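Local coordinates for protein Alpha/beta hydrolase (Legionella pneumophila subsp. pneumophila str. Philadelphia 1, PDB 4EZI) that is of unknown function but adopts the alpha/beta hydrolase fold and may act as a lipase-like hydrolase on ester substrates such as triacylglycerols, at residues R84-D89 with Y258-E263; T127-V132 with L222-Y227; N88-R93 with L119-N124. All coordinates share one frame; numbering follows the deposited sequence. Where two conformers were deposited one is given.

Contact 1 (R84-D89 with Y258-E263); sequences RFERND and YHAVDE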
loop_
_atom_site.group_PDB
_atom_site.type_symbol
_atom_site.label_atom_id
_atom_site.label_comp_id
_atom_site.label_asym_id
_atom_site.label_seq_id
_atom_site.Cartn_x
_atom_site.Cartn_y
_atom_site.Cartn_z
ATOM N N ARG A 84 6.069 -4.859 3.670
ATOM C CA ARG A 84 6.738 -6.119 3.461
ATOM C C ARG A 84 8.226 -5.899 3.645
ATOM O O ARG A 84 8.812 -5.010 3.030
ATOM C CB ARG A 84 6.445 -6.683 2.066
ATOM C CG ARG A 84 4.960 -6.859 1.798
ATOM C CD ARG A 84 4.295 -7.939 2.618
ATOM N NE ARG A 84 2.821 -7.887 2.498
ATOM C CZ ARG A 84 2.105 -8.267 1.445
ATOM N NH1 ARG A 84 2.655 -8.769 0.352
ATOM N NH2 ARG A 84 0.780 -8.118 1.480
ATOM N N PHE A 85 8.808 -6.717 4.506
ATOM C CA PHE A 85 10.229 -6.689 4.805
ATOM C C PHE A 85 11.028 -7.714 3.983
ATOM O O PHE A 85 12.267 -7.669 3.996
ATOM C CB PHE A 85 10.468 -7.048 6.287
ATOM C CG PHE A 85 9.845 -6.099 7.272
ATOM C CD1 PHE A 85 10.470 -4.939 7.630
ATOM C CD2 PHE A 85 8.638 -6.403 7.860
ATOM C CE1 PHE A 85 9.865 -4.084 8.555
ATOM C CE2 PHE A 85 8.051 -5.558 8.801
ATOM C CZ PHE A 85 8.656 -4.410 9.133
ATOM N N GLU A 86 10.326 -8.663 3.371
ATOM C CA GLU A 86 10.895 -9.738 2.576
ATOM C C GLU A 86 10.692 -9.456 1.103
ATOM O O GLU A 86 9.561 -9.190 0.634
ATOM C CB GLU A 86 10.229 -11.054 2.925
ATOM C CG GLU A 86 10.307 -11.425 4.401
ATOM C CD GLU A 86 9.433 -12.607 4.764
ATOM O OE1 GLU A 86 9.398 -13.589 3.994
ATOM O OE2 GLU A 86 8.786 -12.556 5.840
ATOM N N ARG A 87 11.776 -9.548 0.345
ATOM C CA ARG A 87 11.759 -9.254 -1.090
ATOM C C ARG A 87 10.664 -10.030 -1.827
ATOM O O ARG A 87 9.987 -9.510 -2.702
ATOM C CB ARG A 87 13.141 -9.574 -1.723
ATOM C CG ARG A 87 13.108 -9.572 -3.228
ATOM C CD ARG A 87 14.476 -9.686 -3.833
ATOM N NE ARG A 87 15.296 -8.508 -3.645
ATOM C CZ ARG A 87 15.180 -7.394 -4.353
ATOM N NH1 ARG A 87 14.257 -7.249 -5.306
ATOM N NH2 ARG A 87 16.022 -6.408 -4.106
ATOM N N ASN A 88 10.552 -11.315 -1.494
ATOM C CA ASN A 88 9.694 -12.207 -2.245
ATOM C C ASN A 88 8.268 -12.320 -1.705
ATOM O O ASN A 88 7.437 -12.982 -2.329
ATOM C CB ASN A 88 10.346 -13.588 -2.380
ATOM C CG ASN A 88 11.529 -13.540 -3.309
ATOM O OD1 ASN A 88 11.378 -13.431 -4.518
ATOM N ND2 ASN A 88 12.743 -13.593 -2.740
ATOM N N ASP A 89 7.966 -11.634 -0.604
ATOM C CA ASP A 89 6.606 -11.702 -0.064
ATOM C C ASP A 89 5.761 -10.571 -0.638
ATOM O O ASP A 89 5.345 -9.652 0.080
ATOM C CB ASP A 89 6.647 -11.619 1.457
ATOM C CG ASP A 89 5.280 -11.820 2.094
ATOM O OD1 ASP A 89 4.374 -12.379 1.469
ATOM O OD2 ASP A 89 5.128 -11.366 3.254
ATOM N N TYR A 258 15.684 -10.877 3.172
ATOM C CA TYR A 258 15.737 -12.331 3.340
ATOM C C TYR A 258 15.596 -12.750 4.794
ATOM O O TYR A 258 15.885 -13.878 5.142
ATOM C CB TYR A 258 17.022 -12.897 2.708
ATOM C CG TYR A 258 17.018 -12.639 1.233
ATOM C CD1 TYR A 258 16.248 -13.424 0.383
ATOM C CD2 TYR A 258 17.694 -11.560 0.686
ATOM C CE1 TYR A 258 16.175 -13.168 -0.962
ATOM C CE2 TYR A 258 17.620 -11.301 -0.679
ATOM C CZ TYR A 258 16.868 -12.119 -1.497
ATOM O OH TYR A 258 16.797 -11.880 -2.857
ATOM N N HIS A 259 15.138 -11.837 5.644
ATOM C CA HIS A 259 14.780 -12.189 7.018
ATOM C C HIS A 259 13.286 -12.223 7.141
ATOM O O HIS A 259 12.596 -11.257 6.794
ATOM C CB HIS A 259 15.359 -11.179 8.022
ATOM C CG HIS A 259 16.830 -11.309 8.221
ATOM N ND1 HIS A 259 17.752 -10.995 7.244
ATOM C CD2 HIS A 259 17.538 -11.710 9.306
ATOM C CE1 HIS A 259 18.966 -11.217 7.718
ATOM N NE2 HIS A 259 18.864 -11.642 8.968
ATOM N N ALA A 260 12.770 -13.331 7.658
ATOM C CA ALA A 260 11.347 -13.467 7.904
ATOM C C ALA A 260 10.905 -12.383 8.900
ATOM O O ALA A 260 11.615 -12.047 9.855
ATOM C CB ALA A 260 10.985 -14.860 8.455
ATOM N N VAL A 261 9.723 -11.840 8.683
ATOM C CA VAL A 261 9.249 -10.776 9.526
ATOM C C VAL A 261 9.236 -11.167 11.031
ATOM O O VAL A 261 9.604 -10.360 11.879
ATOM C CB VAL A 261 7.894 -10.219 9.046
ATOM C CG1 VAL A 261 6.834 -11.309 9.015
ATOM C CG2 VAL A 261 7.490 -9.095 9.950
ATOM N N ASP A 262 8.879 -12.393 11.390
ATOM C CA ASP A 262 8.896 -12.767 12.806
ATOM C C ASP A 262 10.324 -12.724 13.386
ATOM O O ASP A 262 10.509 -12.384 14.557
ATOM C CB ASP A 262 8.211 -14.126 13.038
ATOM C CG ASP A 262 9.039 -15.288 12.536
ATOM O OD1 ASP A 262 9.634 -15.166 11.444
ATOM O OD2 ASP A 262 9.113 -16.330 13.227
ATOM N N GLU A 263 11.332 -13.045 12.569
ATOM C CA GLU A 263 12.706 -12.984 13.029
ATOM C C GLU A 263 13.130 -11.536 13.263
ATOM O O GLU A 263 13.824 -11.231 14.234
ATOM C CB GLU A 263 13.695 -13.649 12.057
ATOM C CG GLU A 263 15.177 -13.384 12.443
ATOM C CD GLU A 263 16.219 -14.110 11.595
ATOM O OE1 GLU A 263 15.889 -14.594 10.490
ATOM O OE2 GLU A 263 17.393 -14.164 12.040
HETATM O O HOH W 1 14.611 -8.688 5.344
HETATM O O HOH W 2 15.398 -13.742 -4.209
#
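Glu86 reaches from the loop after strand 74-80 to the start of helix 261-267, where its carboxylate meets the backbone N of Val261. From CB the chain puts CG, anti to the carbonyl carbon (chi1 -57°), 3.3 Å from His259 O. Beyond that it runs extended, and CD passes 3.8 Å from Ala260 CA. At the tip OE2 takes a hydrogen bond from Val261 N at 3.1 Å; the bond is moderately bent, and the N-H arrives from above the carboxylate plane. Ala260 holds the N-cap position, which makes this N-H one of those at the open first turn.

On one flank Val261 turns CG2 against the ring of Phe85, 3.6 Å from CD2, the two side chains crossing at about a right angle. Phe85 also packs on Ile264 of the same helix and meets the ring of Tyr224. On the other flank the hydroxyl end of Tyr258 rests against the aliphatic part of Arg87, with OH 3.3 Å from CD, while Arg87 NH1 bonds to the carbonyls of Gly122 and Asn124 and NH2 to that of Leu126. Two waters bridge the segments: one donates to Phe85 O and accepts from His259 N, the other accepts from Asn88 ND2 and lies 2.7 Å from Tyr258 OH, in the plane of the ring.

A carboxylate at the N-terminus of a helix suggests a favourable interaction with the helix dipole, which would probably help keep Glu86 ionised. The one direct hydrogen bond between the segments goes to a carboxylate oxygen, and waters and apolar contacts do the rest.

Contact 2 (T127-V132 with L222-Y227); sequences TLHPYV and LAYFFY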
loop_
_atom_site.group_PDB
_atom_site.type_symbol
_atom_site.label_atom_id
_atom_site.label_comp_id
_atom_site.label_asym_id
_atom_site.label_seq_id
_atom_site.Cartn_x
_atom_site.Cartn_y
_atom_site.Cartn_z
ATOM N N THR A 127 18.203 -2.483 -4.119
ATOM C CA THR A 127 18.476 -3.419 -3.041
ATOM C C THR A 127 17.574 -3.254 -1.820
ATOM O O THR A 127 17.514 -4.130 -0.997
ATOM C CB THR A 127 19.949 -3.356 -2.603
ATOM O OG1 THR A 127 20.244 -2.039 -2.162
ATOM C CG2 THR A 127 20.865 -3.740 -3.758
ATOM N N LEU A 128 16.882 -2.126 -1.727
ATOM C CA LEU A 128 16.116 -1.775 -0.522
ATOM C C LEU A 128 14.838 -1.072 -0.943
ATOM O O LEU A 128 14.853 -0.187 -1.787
ATOM C CB LEU A 128 16.944 -0.828 0.357
ATOM C CG LEU A 128 16.327 -0.418 1.681
ATOM C CD1 LEU A 128 16.035 -1.614 2.577
ATOM C CD2 LEU A 128 17.300 0.559 2.357
ATOM N N HIS A 129 13.711 -1.461 -0.363
ATOM C CA HIS A 129 12.464 -0.762 -0.623
ATOM C C HIS A 129 12.517 0.656 -0.057
ATOM O O HIS A 129 12.867 0.812 1.100
ATOM C CB HIS A 129 11.345 -1.557 0.063
ATOM C CG HIS A 129 10.007 -0.911 0.004
ATOM N ND1 HIS A 129 9.406 -0.515 -1.167
ATOM C CD2 HIS A 129 9.176 -0.521 1.008
ATOM C CE1 HIS A 129 8.262 0.094 -0.871
ATOM N NE2 HIS A 129 8.088 0.091 0.439
ATOM N N PRO A 130 12.139 1.682 -0.865
ATOM C CA PRO A 130 11.963 3.053 -0.342
ATOM C C PRO A 130 10.628 3.133 0.402
ATOM O O PRO A 130 9.564 3.258 -0.185
ATOM C CB PRO A 130 11.994 3.932 -1.614
ATOM C CG PRO A 130 12.424 3.000 -2.728
ATOM C CD PRO A 130 11.945 1.652 -2.322
ATOM N N TYR A 131 10.705 3.024 1.718
ATOM C CA TYR A 131 9.573 2.681 2.570
ATOM C C TYR A 131 8.805 3.927 2.990
ATOM O O TYR A 131 9.353 4.868 3.576
ATOM C CB TYR A 131 10.095 1.930 3.784
ATOM C CG TYR A 131 9.042 1.478 4.756
ATOM C CD1 TYR A 131 7.922 0.744 4.358
ATOM C CD2 TYR A 131 9.144 1.778 6.089
ATOM C CE1 TYR A 131 6.975 0.303 5.261
ATOM C CE2 TYR A 131 8.223 1.334 7.014
ATOM C CZ TYR A 131 7.136 0.618 6.599
ATOM O OH TYR A 131 6.230 0.222 7.553
ATOM N N VAL A 132 7.515 3.964 2.692
ATOM C CA VAL A 132 6.680 5.141 3.013
ATOM C C VAL A 132 7.330 6.416 2.447
ATOM O O VAL A 132 7.293 7.461 3.085
ATOM C CB VAL A 132 6.301 5.270 4.530
ATOM C CG1 VAL A 132 4.989 6.074 4.649
ATOM C CG2 VAL A 132 6.155 3.910 5.187
ATOM N N LEU A 222 9.850 1.661 12.276
ATOM C CA LEU A 222 10.734 2.824 12.378
ATOM C C LEU A 222 12.133 2.501 11.901
ATOM O O LEU A 222 12.778 3.334 11.262
ATOM C CB LEU A 222 10.755 3.374 13.812
ATOM C CG LEU A 222 9.432 4.016 14.233
ATOM C CD1 LEU A 222 9.447 4.276 15.735
ATOM C CD2 LEU A 222 9.124 5.292 13.471
ATOM N N ALA A 223 12.612 1.310 12.231
ATOM C CA ALA A 223 13.923 0.872 11.738
ATOM C C ALA A 223 13.932 0.879 10.189
ATOM O O ALA A 223 14.835 1.434 9.556
ATOM C CB ALA A 223 14.220 -0.519 12.271
ATOM N N TYR A 224 12.891 0.304 9.605
ATOM C CA TYR A 224 12.787 0.250 8.143
ATOM C C TYR A 224 12.739 1.654 7.554
ATOM O O TYR A 224 13.414 1.989 6.576
ATOM C CB TYR A 224 11.532 -0.549 7.784
ATOM C CG TYR A 224 11.354 -1.147 6.402
ATOM C CD1 TYR A 224 12.366 -1.192 5.456
ATOM C CD2 TYR A 224 10.164 -1.765 6.087
ATOM C CE1 TYR A 224 12.194 -1.872 4.263
ATOM C CE2 TYR A 224 9.991 -2.461 4.880
ATOM C CZ TYR A 224 10.998 -2.502 3.973
ATOM O OH TYR A 224 10.849 -3.206 2.803
ATOM N N PHE A 225 11.915 2.513 8.155
ATOM C CA PHE A 225 11.705 3.825 7.619
ATOM C C PHE A 225 12.982 4.664 7.607
ATOM O O PHE A 225 13.361 5.226 6.591
ATOM C CB PHE A 225 10.590 4.572 8.393
ATOM C CG PHE A 225 10.319 5.942 7.837
ATOM C CD1 PHE A 225 9.597 6.086 6.664
ATOM C CD2 PHE A 225 10.848 7.076 8.422
ATOM C CE1 PHE A 225 9.395 7.305 6.084
ATOM C CE2 PHE A 225 10.637 8.314 7.835
ATOM C CZ PHE A 225 9.908 8.421 6.671
ATOM N N PHE A 226 13.637 4.769 8.754
ATOM C CA PHE A 226 14.825 5.608 8.819
ATOM C C PHE A 226 16.022 4.989 8.120
ATOM O O PHE A 226 16.845 5.702 7.544
ATOM C CB PHE A 226 15.124 6.053 10.261
ATOM C CG PHE A 226 14.121 7.048 10.775
ATOM C CD1 PHE A 226 14.102 8.337 10.272
ATOM C CD2 PHE A 226 13.200 6.688 11.707
ATOM C CE1 PHE A 226 13.162 9.269 10.718
ATOM C CE2 PHE A 226 12.262 7.611 12.168
ATOM C CZ PHE A 226 12.237 8.890 11.665
ATOM N N TYR A 227 16.136 3.653 8.129
ATOM C CA TYR A 227 17.211 3.012 7.374
ATOM C C TYR A 227 17.057 3.303 5.878
ATOM O O TYR A 227 18.013 3.690 5.186
ATOM C CB TYR A 227 17.256 1.511 7.671
ATOM C CG TYR A 227 18.264 0.774 6.843
ATOM C CD1 TYR A 227 19.597 1.126 6.846
ATOM C CD2 TYR A 227 17.889 -0.263 6.024
ATOM C CE1 TYR A 227 20.538 0.464 6.059
ATOM C CE2 TYR A 227 18.811 -0.932 5.235
ATOM C CZ TYR A 227 20.139 -0.552 5.241
ATOM O OH TYR A 227 21.069 -1.214 4.455
HETATM O O HOH W 3 13.629 -3.857 1.160
HETATM O O HOH W 4 11.985 5.328 4.020
#
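Tyr131 and Tyr224 lay their rings together in an offset stack, the centre of an aromatic cluster with His129 that pins the loop before helix 134-154 onto helix 218-233 of this alpha/beta hydrolase. The ring centroids are 4.2 Å apart and the planes 19° from parallel. Tyr224 CD2 sits over the centre of the Tyr131 ring, while Tyr131 CB lies over the Tyr224 face in a CH-pi contact. Val132 CG2 covers the opposite face of Tyr131, so that ring is sandwiched.

Farther along the same Tyr224 ring, its OH comes 3.2 Å from His129 CB, the two rings being turned 56° apart. Leu128 works beside this cluster, placing CD2 3.6 Å from Tyr227 CE2. Phe225 flanks it too: with CG anti to the backbone N (chi1 -179°), its CD1 reaches to 3.3 Å from Tyr131 O.

Outer partners fix the polar ends. Tyr224 OH bonds to Arg84 O, Tyr131 OH to Thr83 OG1, and the His129 ring is held by Glu170 and Leu119 O. The Tyr131 side chain comes close to Ser169, His351 and Asp318, whose arrangement resembles a Ser-His-Asp triad, so the cluster probably borders the active-site region. A water links the two backbones: it donates to Tyr131 O at 2.7 Å and to Phe225 O at 2.9 Å.

Contact 3 (N88-R93 with L119-N124); sequences NDVPSR and LGLGDN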
loop_
_atom_site.group_PDB
_atom_site.type_symbol
_atom_site.label_atom_id
_atom_site.label_comp_id
_atom_site.label_asym_id
_atom_site.label_seq_id
_atom_site.Cartn_x
_atom_site.Cartn_y
_atom_site.Cartn_z
ATOM N N ASN A 88 10.552 -11.315 -1.494
ATOM C CA ASN A 88 9.694 -12.207 -2.245
ATOM C C ASN A 88 8.268 -12.320 -1.705
ATOM O O ASN A 88 7.437 -12.982 -2.329
ATOM C CB ASN A 88 10.346 -13.588 -2.380
ATOM C CG ASN A 88 11.529 -13.540 -3.309
ATOM O OD1 ASN A 88 11.378 -13.431 -4.518
ATOM N ND2 ASN A 88 12.743 -13.593 -2.740
ATOM N N ASP A 89 7.966 -11.634 -0.604
ATOM C CA ASP A 89 6.606 -11.702 -0.064
ATOM C C ASP A 89 5.761 -10.571 -0.638
ATOM O O ASP A 89 5.345 -9.652 0.080
ATOM C CB ASP A 89 6.647 -11.619 1.457
ATOM C CG ASP A 89 5.280 -11.820 2.094
ATOM O OD1 ASP A 89 4.374 -12.379 1.469
ATOM O OD2 ASP A 89 5.128 -11.366 3.254
ATOM N N VAL A 90 5.547 -10.613 -1.951
ATOM C CA VAL A 90 4.911 -9.540 -2.686
ATOM C C VAL A 90 3.978 -10.155 -3.730
ATOM O O VAL A 90 4.153 -11.327 -4.101
ATOM C CB VAL A 90 5.928 -8.562 -3.337
ATOM C CG1 VAL A 90 6.646 -7.751 -2.240
ATOM C CG2 VAL A 90 6.913 -9.294 -4.265
ATOM N N PRO A 91 3.028 -9.371 -4.252
ATOM C CA PRO A 91 1.978 -9.953 -5.095
ATOM C C PRO A 91 2.449 -10.729 -6.333
ATOM O O PRO A 91 1.799 -11.691 -6.715
ATOM C CB PRO A 91 1.107 -8.739 -5.453
ATOM C CG PRO A 91 1.236 -7.878 -4.236
ATOM C CD PRO A 91 2.698 -7.985 -3.869
ATOM N N SER A 92 3.550 -10.333 -6.962
ATOM C CA SER A 92 3.977 -11.044 -8.160
ATOM C C SER A 92 4.330 -12.501 -7.899
ATOM O O SER A 92 4.395 -13.285 -8.848
ATOM C CB SER A 92 5.175 -10.363 -8.805
ATOM O OG SER A 92 6.325 -10.404 -7.986
ATOM N N ARG A 93 4.558 -12.875 -6.633
ATOM C CA ARG A 93 4.794 -14.274 -6.281
ATOM C C ARG A 93 3.511 -15.038 -5.981
ATOM O O ARG A 93 3.531 -16.264 -5.911
ATOM C CB ARG A 93 5.766 -14.409 -5.093
ATOM C CG ARG A 93 7.220 -14.175 -5.430
ATOM C CD ARG A 93 7.567 -12.751 -5.781
ATOM N NE ARG A 93 9.012 -12.641 -6.004
ATOM C CZ ARG A 93 9.603 -12.155 -7.078
ATOM N NH1 ARG A 93 8.929 -11.596 -8.056
ATOM N NH2 ARG A 93 10.926 -12.162 -7.129
ATOM N N LEU A 119 9.163 -0.721 -5.500
ATOM C CA LEU A 119 10.609 -0.715 -5.681
ATOM C C LEU A 119 11.313 -1.426 -4.539
ATOM O O LEU A 119 10.872 -1.407 -3.382
ATOM C CB LEU A 119 11.116 0.718 -5.783
ATOM C CG LEU A 119 10.574 1.543 -6.942
ATOM C CD1 LEU A 119 11.283 2.905 -6.954
ATOM C CD2 LEU A 119 10.709 0.835 -8.278
ATOM N N GLY A 120 12.438 -2.059 -4.868
ATOM C CA GLY A 120 13.238 -2.772 -3.902
ATOM C C GLY A 120 12.708 -4.138 -3.517
ATOM O O GLY A 120 13.309 -4.815 -2.681
ATOM N N LEU A 121 11.594 -4.545 -4.113
ATOM C CA LEU A 121 10.948 -5.814 -3.793
ATOM C C LEU A 121 10.675 -6.551 -5.109
ATOM O O LEU A 121 10.808 -6.001 -6.203
ATOM C CB LEU A 121 9.666 -5.607 -3.008
ATOM C CG LEU A 121 9.826 -4.837 -1.702
ATOM C CD1 LEU A 121 8.453 -4.472 -1.135
ATOM C CD2 LEU A 121 10.651 -5.583 -0.655
ATOM N N GLY A 122 10.265 -7.807 -5.003
ATOM C CA GLY A 122 10.012 -8.608 -6.205
ATOM C C GLY A 122 11.251 -8.725 -7.063
ATOM O O GLY A 122 12.342 -9.016 -6.564
ATOM N N ASP A 123 11.080 -8.467 -8.349
ATOM C CA ASP A 123 12.176 -8.581 -9.316
ATOM C C ASP A 123 13.013 -7.314 -9.417
ATOM O O ASP A 123 14.009 -7.287 -10.133
ATOM C CB ASP A 123 11.623 -8.863 -10.727
ATOM C CG ASP A 123 10.851 -10.173 -10.869
ATOM O OD1 ASP A 123 10.950 -11.069 -10.021
ATOM O OD2 ASP A 123 10.170 -10.304 -11.933
ATOM N N ASN A 124 12.623 -6.230 -8.738
ATOM C CA ASN A 124 13.309 -4.945 -8.925
ATOM C C ASN A 124 14.735 -4.996 -8.395
ATOM O O ASN A 124 14.988 -5.510 -7.322
ATOM C CB ASN A 124 12.538 -3.842 -8.225
ATOM C CG ASN A 124 13.178 -2.491 -8.404
ATOM O OD1 ASN A 124 13.580 -1.862 -7.431
ATOM N ND2 ASN A 124 13.238 -2.008 -9.645
#
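A type II' beta turn, Leu121 to Asn124, in the loop after strand 112-116 offers its corner to the 3-10 turn at 91-93, and Arg93 lies across that corner. The guanidinium covers Gly122, whose CA stands 3.6 Å above the centre of the plane. In that plane, Asp123 OD1 accepts from both terminal nitrogens, 2.9 Å from NH1 and 3.1 Å from NH2, in an end-on salt bridge to a single oxygen. The carboxylate is turned 58° against the guanidinium: NH2 comes nearly along the C-O axis of OD1, NH1 from above the carboxylate plane.

A bend at chi2 (69°) folds the Arg93 chain back over its own segment, where Asn88 OD1 is gripped side-on by NE and NH2, each at 2.9 Å. The NE bond lies on a lone pair in the carbonyl plane, whereas NH2 approaches 20° off it. Ser92 OG takes a further NH1 hydrogen, so five hydrogen bonds fix the rotation of the flat group and leave little play in its position over the turn. Beside the guanidinium, on its Gly122 side, Val90 adds the apolar part: CG1 touches Leu121 CB at 3.8 Å, and CG2 lies 3.7 Å from Gly122 CA.

Further partners hold the polar groups: Asp123 OD2 forms a salt bridge with Lys45 of strand 41-51, and Ser92 OG bonds to Asp117. The contact therefore joins the loop leading into helix 99-108 to the one leading into helix 134-154, against strands 41-51 and 57-67 of the central sheet.

How the contacts relate
All three contacts lie on the same side of the chain's centre, where loops leave the sheet. Contacts 1 and 3 start from one loop, between strand 74-80 and helix 99-108, share Asn88 and Asp89, and have centres about 11 Å apart. Contacts 2 and 3 draw on the loop between strand 112-116 and helix 134-154, centres about 15 Å apart; along the chain contact 3 is complete before contact 2 begins. Contact 2 falls within the span bridged by contact 1, their centres about 13 Å apart. Arg87 joins contacts 1 and 3, His129 joins 2 and 3, and Tyr224 of contact 2 meets Arg84 and Phe85 of contact 1, consistent with shaping the surroundings of the putative triad.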